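Local coordinates for protein Fe(2+) transporter FeoB (Legionella pneumophila, PDB 3IBY) that probably carries ferrous iron across the bacterial inner membrane in a GTP-driven uptake system, of which this chain is the cytosolic part with its G domain, at residues C86-I91 against P112-L117; H3-G8 against Q77-L82. All blocks are in the same frame, centred on the assembly; numbering follows the deposited sequence.

In the fold
Both contacts lie in the G domain and meet on one mixed beta-sheet, their centres about 11 Å apart. Contact 2 closes first: from strand 3-8 the chain runs through helix 14-22 and three further strands before helix 70-81 packs back on that first strand. Helix 70-81 leads into strand 86-92, where contact 1 opens, and helix 96-106 carries the chain on to strand 113-118. Strands 3-8 and 86-92 are neighbours, so contact 1 adds the next strand to the sheet while contact 2 packs a helix on one face of it. Strand 3-8 runs into the P-loop and strand 113-118 toward another segment, so both contacts lie on strands that lead into the predicted GTP site.

Contact 1: C86-I91 against P112-L117; sequences CIINVI and PVVVAL
Ile87 and Val113 are paired on neighbouring parallel strands, their side chains on one face and set at a slant, with Ile87 CD1 4.1 Å from Val113 CG2. The other branch, Val113 CG1, turns along the strand and rests against the CB of Asn89. Asn89 lies alongside Val115, both pointing the same way. Asn89 CG stands opposite its backbone N (chi1 175°), carrying the amide out from the strand to helix 96-106, where ND2 is hydrogen-bonded to Thr103. Ile91 closes this row: its CD1 reaches back against Val115 CG1, and its CG2 branch meets Leu117 CD2 at 3.8 Å.

On the face of Ile88, Val90, Val114 and Ala116, Ile88 and Val114 run side by side, CG1 to CG1 at 3.8 Å. Ala116 offers just a methyl, which Ile88 CG2 approaches to 4.2 Å; Leu157 of helix 154-162 packs on this small residue and on Val114. The valines and isoleucines that make up most of both rows suit extended backbone and fill each face with two branches.

Between the two rows, five backbone hydrogen bonds alternate in the parallel pattern, from Ile87 N to Pro112 O at 2.7 Å to the nearly straight Ile91 N to Ala116 O at 2.9 Å (176°). This is the right-handed beta-alpha-beta unit of a P-loop GTPase. Its chemistry is that of a buried core: alternate peptide groups pair between these strands, while those of Ile88 and Val90 turn to strand 3-8, aliphatic groups pack on both faces, and the buried Asn89 amide ties the sheet to the crossover helix.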
loop_
_atom_site.group_PDB
_atom_site.type_symbol
_atom_site.label_atom_id
_atom_site.label_comp_id
_atom_site.label_asym_id
_atom_site.label_seq_id
_atom_site.Cartn_x
_atom_site.Cartn_y
_atom_site.Cartn_z
ATOM N N CYS A 86 -9.962 -3.562 5.247
ATOM C CA CYS A 86 -8.580 -4.012 4.994
ATOM C C CYS A 86 -8.094 -3.710 3.582
ATOM O O CYS A 86 -8.902 -3.323 2.722
ATOM C CB CYS A 86 -8.492 -5.511 5.240
ATOM S SG CYS A 86 -9.653 -6.301 4.188
ATOM N N ILE A 87 -6.787 -3.885 3.352
ATOM C CA ILE A 87 -6.188 -3.701 2.006
ATOM C C ILE A 87 -5.569 -4.977 1.493
ATOM O O ILE A 87 -4.897 -5.707 2.229
ATOM C CB ILE A 87 -5.086 -2.633 1.997
ATOM C CG1 ILE A 87 -5.666 -1.262 2.343
ATOM C CG2 ILE A 87 -4.394 -2.553 0.651
ATOM C CD1 ILE A 87 -4.669 -0.394 3.185
ATOM N N ILE A 88 -5.801 -5.217 0.216
ATOM C CA ILE A 88 -5.149 -6.270 -0.513
ATOM C C ILE A 88 -4.138 -5.589 -1.407
ATOM O O ILE A 88 -4.475 -4.970 -2.460
ATOM C CB ILE A 88 -6.114 -7.095 -1.391
ATOM C CG1 ILE A 88 -7.199 -7.743 -0.542
ATOM C CG2 ILE A 88 -5.358 -8.184 -2.108
ATOM C CD1 ILE A 88 -8.323 -8.359 -1.415
ATOM N N ASN A 89 -2.891 -5.659 -0.973
ATOM C CA ASN A 89 -1.804 -5.070 -1.702
ATOM C C ASN A 89 -1.323 -6.139 -2.673
ATOM O O ASN A 89 -0.784 -7.179 -2.280
ATOM C CB ASN A 89 -0.748 -4.641 -0.694
ATOM C CG ASN A 89 0.503 -4.114 -1.328
ATOM O OD1 ASN A 89 0.510 -3.676 -2.495
ATOM N ND2 ASN A 89 1.590 -4.143 -0.559
ATOM N N VAL A 90 -1.560 -5.892 -3.955
ATOM C CA VAL A 90 -1.048 -6.757 -5.031
ATOM C C VAL A 90 0.325 -6.349 -5.473
ATOM O O VAL A 90 0.529 -5.244 -5.951
ATOM C CB VAL A 90 -1.858 -6.682 -6.336
ATOM C CG1 VAL A 90 -1.715 -8.012 -7.082
ATOM C CG2 VAL A 90 -3.241 -6.371 -6.063
ATOM N N ILE A 91 1.235 -7.304 -5.380
ATOM C CA ILE A 91 2.615 -7.121 -5.751
ATOM C C ILE A 91 2.921 -7.975 -6.932
ATOM O O ILE A 91 2.424 -9.093 -7.020
ATOM C CB ILE A 91 3.488 -7.590 -4.614
ATOM C CG1 ILE A 91 3.323 -6.636 -3.456
ATOM C CG2 ILE A 91 4.944 -7.638 -5.011
ATOM C CD1 ILE A 91 4.207 -6.934 -2.321
ATOM N N PRO A 112 -5.374 -3.035 8.343
ATOM C CA PRO A 112 -4.950 -4.398 7.927
ATOM C C PRO A 112 -4.549 -4.535 6.460
ATOM O O PRO A 112 -5.265 -4.052 5.590
ATOM C CB PRO A 112 -6.204 -5.261 8.142
ATOM C CG PRO A 112 -7.011 -4.539 9.185
ATOM C CD PRO A 112 -6.700 -3.044 8.982
ATOM N N VAL A 113 -3.428 -5.198 6.187
ATOM C CA VAL A 113 -2.993 -5.449 4.834
ATOM C C VAL A 113 -2.640 -6.907 4.719
ATOM O O VAL A 113 -2.116 -7.488 5.648
ATOM C CB VAL A 113 -1.748 -4.613 4.401
ATOM C CG1 VAL A 113 -1.408 -4.833 2.936
ATOM C CG2 VAL A 113 -1.977 -3.145 4.654
ATOM N N VAL A 114 -2.962 -7.476 3.558
ATOM C CA VAL A 114 -2.577 -8.815 3.153
ATOM C C VAL A 114 -1.872 -8.573 1.793
ATOM O O VAL A 114 -2.336 -7.742 1.007
ATOM C CB VAL A 114 -3.832 -9.702 2.981
ATOM C CG1 VAL A 114 -4.821 -9.002 2.071
ATOM C CG2 VAL A 114 -3.474 -11.045 2.383
ATOM N N VAL A 115 -0.751 -9.255 1.536
ATOM C CA VAL A 115 -0.045 -9.115 0.272
ATOM C C VAL A 115 -0.390 -10.293 -0.610
ATOM O O VAL A 115 -0.381 -11.442 -0.154
ATOM C CB VAL A 115 1.440 -9.035 0.469
ATOM C CG1 VAL A 115 2.145 -9.061 -0.869
ATOM C CG2 VAL A 115 1.767 -7.783 1.185
ATOM N N ALA A 116 -0.773 -9.982 -1.847
ATOM C CA ALA A 116 -1.046 -10.966 -2.921
ATOM C C ALA A 116 0.152 -10.907 -3.842
ATOM O O ALA A 116 0.358 -9.891 -4.490
ATOM C CB ALA A 116 -2.276 -10.592 -3.697
ATOM N N LEU A 117 0.972 -11.960 -3.866
ATOM C CA LEU A 117 2.291 -11.913 -4.523
ATOM C C LEU A 117 2.063 -12.581 -5.845
ATOM O O LEU A 117 2.028 -13.790 -5.946
ATOM C CB LEU A 117 3.303 -12.659 -3.673
ATOM C CG LEU A 117 4.797 -12.310 -3.612
ATOM C CD1 LEU A 117 5.530 -13.632 -3.604
ATOM C CD2 LEU A 117 5.287 -11.404 -4.730
#

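Contact 2: H3-G8 against Q77-L82; sequences HALLIG and QSVIDL
Leu5 and Ile7, two residues apart on strand 3-8 and therefore on the same face of it, both meet Val79 near the end of helix 70-81. The interaction is apolar throughout. Val79 CG1 is the shared point, 3.6 Å from Ile7 CD1 and 4.0 Å from Leu5 CD1, so one branch of the valine bridges the two strand side chains. Leu5 forks over the helix end: while CD1 goes to Val79, CD2 meets Leu82 CD1 at 3.7 Å. Its extended chain (chi2 180°) helps CD1 span the distance between backbones whose axes come within 10.6 Å at their closest. Long, branched aliphatic residues suit this separation.

Polar bonds run within each element or to its own neighbours: the strand backbone pairs with strands 48-54 and 86-92, while in the helix Leu82 N still donates to Ser78 O at 2.9 Å and the buried Ser78 OG bonds to Ile74 O.

A helix thus packs, nearly antiparallel at 163°, on one face of the G domain's central sheet, against the strand leading into the P-loop at Gly8, predicted to bind GTP. Ile7 also touches Ile87 of strand 86-92, and Tyr202 of helix 197-209 packs on Val79.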
loop_
_atom_site.group_PDB
_atom_site.type_symbol
_atom_site.label_atom_id
_atom_site.label_comp_id
_atom_site.label_asym_id
_atom_site.label_seq_id
_atom_site.Cartn_x
_atom_site.Cartn_y
_atom_site.Cartn_z
ATOM N N HIS A 3 -15.117 -4.822 3.827
ATOM C CA HIS A 3 -14.787 -4.010 2.655
ATOM C C HIS A 3 -13.292 -3.898 2.455
ATOM O O HIS A 3 -12.547 -3.444 3.341
ATOM C CB HIS A 3 -15.409 -2.612 2.803
ATOM C CG HIS A 3 -15.074 -1.675 1.690
ATOM N ND1 HIS A 3 -14.860 -2.099 0.394
ATOM C CD2 HIS A 3 -14.939 -0.338 1.669
ATOM C CE1 HIS A 3 -14.595 -1.057 -0.375
ATOM N NE2 HIS A 3 -14.625 0.021 0.381
ATOM N N ALA A 4 -12.861 -4.299 1.270
ATOM C CA ALA A 4 -11.428 -4.425 0.968
ATOM C C ALA A 4 -11.051 -3.525 -0.189
ATOM O O ALA A 4 -11.645 -3.608 -1.245
ATOM C CB ALA A 4 -11.095 -5.863 0.639
ATOM N N LEU A 5 -10.097 -2.632 0.028
ATOM C CA LEU A 5 -9.505 -1.873 -1.079
ATOM C C LEU A 5 -8.436 -2.748 -1.753
ATOM O O LEU A 5 -7.686 -3.437 -1.060
ATOM C CB LEU A 5 -8.819 -0.603 -0.594
ATOM C CG LEU A 5 -9.614 0.379 0.222
ATOM C CD1 LEU A 5 -8.718 1.601 0.613
ATOM C CD2 LEU A 5 -10.868 0.787 -0.545
ATOM N N LEU A 6 -8.372 -2.696 -3.088
ATOM C CA LEU A 6 -7.315 -3.389 -3.855
ATOM C C LEU A 6 -6.320 -2.364 -4.458
ATOM O O LEU A 6 -6.694 -1.468 -5.227
ATOM C CB LEU A 6 -7.962 -4.266 -4.935
ATOM C CG LEU A 6 -7.155 -5.219 -5.811
ATOM C CD1 LEU A 6 -6.505 -6.386 -5.008
ATOM C CD2 LEU A 6 -8.110 -5.719 -6.967
ATOM N N ILE A 7 -5.055 -2.492 -4.066
ATOM C CA ILE A 7 -4.033 -1.480 -4.344
ATOM C C ILE A 7 -2.742 -2.086 -4.855
ATOM O O ILE A 7 -2.287 -3.124 -4.351
ATOM C CB ILE A 7 -3.630 -0.709 -3.051
ATOM C CG1 ILE A 7 -4.854 -0.479 -2.167
ATOM C CG2 ILE A 7 -2.938 0.588 -3.400
ATOM C CD1 ILE A 7 -4.701 0.637 -1.150
ATOM N N GLY A 8 -2.117 -1.405 -5.809
ATOM C CA GLY A 8 -0.748 -1.749 -6.225
ATOM C C GLY A 8 -0.126 -0.731 -7.170
ATOM O O GLY A 8 -0.623 0.370 -7.356
ATOM N N GLN A 77 -6.075 9.747 -2.062
ATOM C CA GLN A 77 -7.155 10.184 -1.197
ATOM C C GLN A 77 -8.164 9.123 -0.779
ATOM O O GLN A 77 -8.856 9.319 0.225
ATOM C CB GLN A 77 -7.866 11.447 -1.720
ATOM C CG GLN A 77 -8.640 11.326 -2.997
ATOM C CD GLN A 77 -8.502 12.597 -3.857
ATOM O OE1 GLN A 77 -8.291 12.515 -5.073
ATOM N NE2 GLN A 77 -8.578 13.770 -3.220
ATOM N N SER A 78 -8.247 8.004 -1.488
ATOM C CA SER A 78 -9.234 6.993 -1.143
ATOM C C SER A 78 -8.834 6.248 0.129
ATOM O O SER A 78 -9.690 5.917 0.929
ATOM C CB SER A 78 -9.444 5.997 -2.285
ATOM O OG SER A 78 -9.809 6.606 -3.524
ATOM N N VAL A 79 -7.538 5.989 0.316
ATOM C CA VAL A 79 -7.050 5.320 1.529
ATOM C C VAL A 79 -7.213 6.181 2.767
ATOM O O VAL A 79 -6.982 5.715 3.850
ATOM C CB VAL A 79 -5.579 4.872 1.441
ATOM C CG1 VAL A 79 -5.376 3.819 0.350
ATOM C CG2 VAL A 79 -4.661 6.054 1.215
ATOM N N ILE A 80 -7.592 7.443 2.622
ATOM C CA ILE A 80 -8.025 8.197 3.771
ATOM C C ILE A 80 -9.560 8.432 3.719
ATOM O O ILE A 80 -10.219 8.387 4.754
ATOM C CB ILE A 80 -7.127 9.484 4.002
ATOM C CG1 ILE A 80 -7.617 10.714 3.221
ATOM C CG2 ILE A 80 -5.656 9.227 3.664
ATOM C CD1 ILE A 80 -8.300 11.796 4.083
ATOM N N ASP A 81 -10.127 8.614 2.520
ATOM C CA ASP A 81 -11.560 9.033 2.342
ATOM C C ASP A 81 -12.554 7.924 2.598
ATOM O O ASP A 81 -13.647 8.155 3.056
ATOM C CB ASP A 81 -11.851 9.494 0.893
ATOM C CG ASP A 81 -11.375 10.914 0.589
ATOM O OD1 ASP A 81 -10.895 11.658 1.495
ATOM O OD2 ASP A 81 -11.466 11.273 -0.611
ATOM N N LEU A 82 -12.185 6.718 2.208
ATOM C CA LEU A 82 -13.137 5.630 2.196
ATOM C C LEU A 82 -13.154 4.885 3.527
ATOM O O LEU A 82 -12.225 4.900 4.327
ATOM C CB LEU A 82 -12.860 4.642 1.043
ATOM C CG LEU A 82 -13.054 5.081 -0.439
ATOM C CD1 LEU A 82 -12.505 3.997 -1.353
ATOM C CD2 LEU A 82 -14.535 5.506 -0.892
#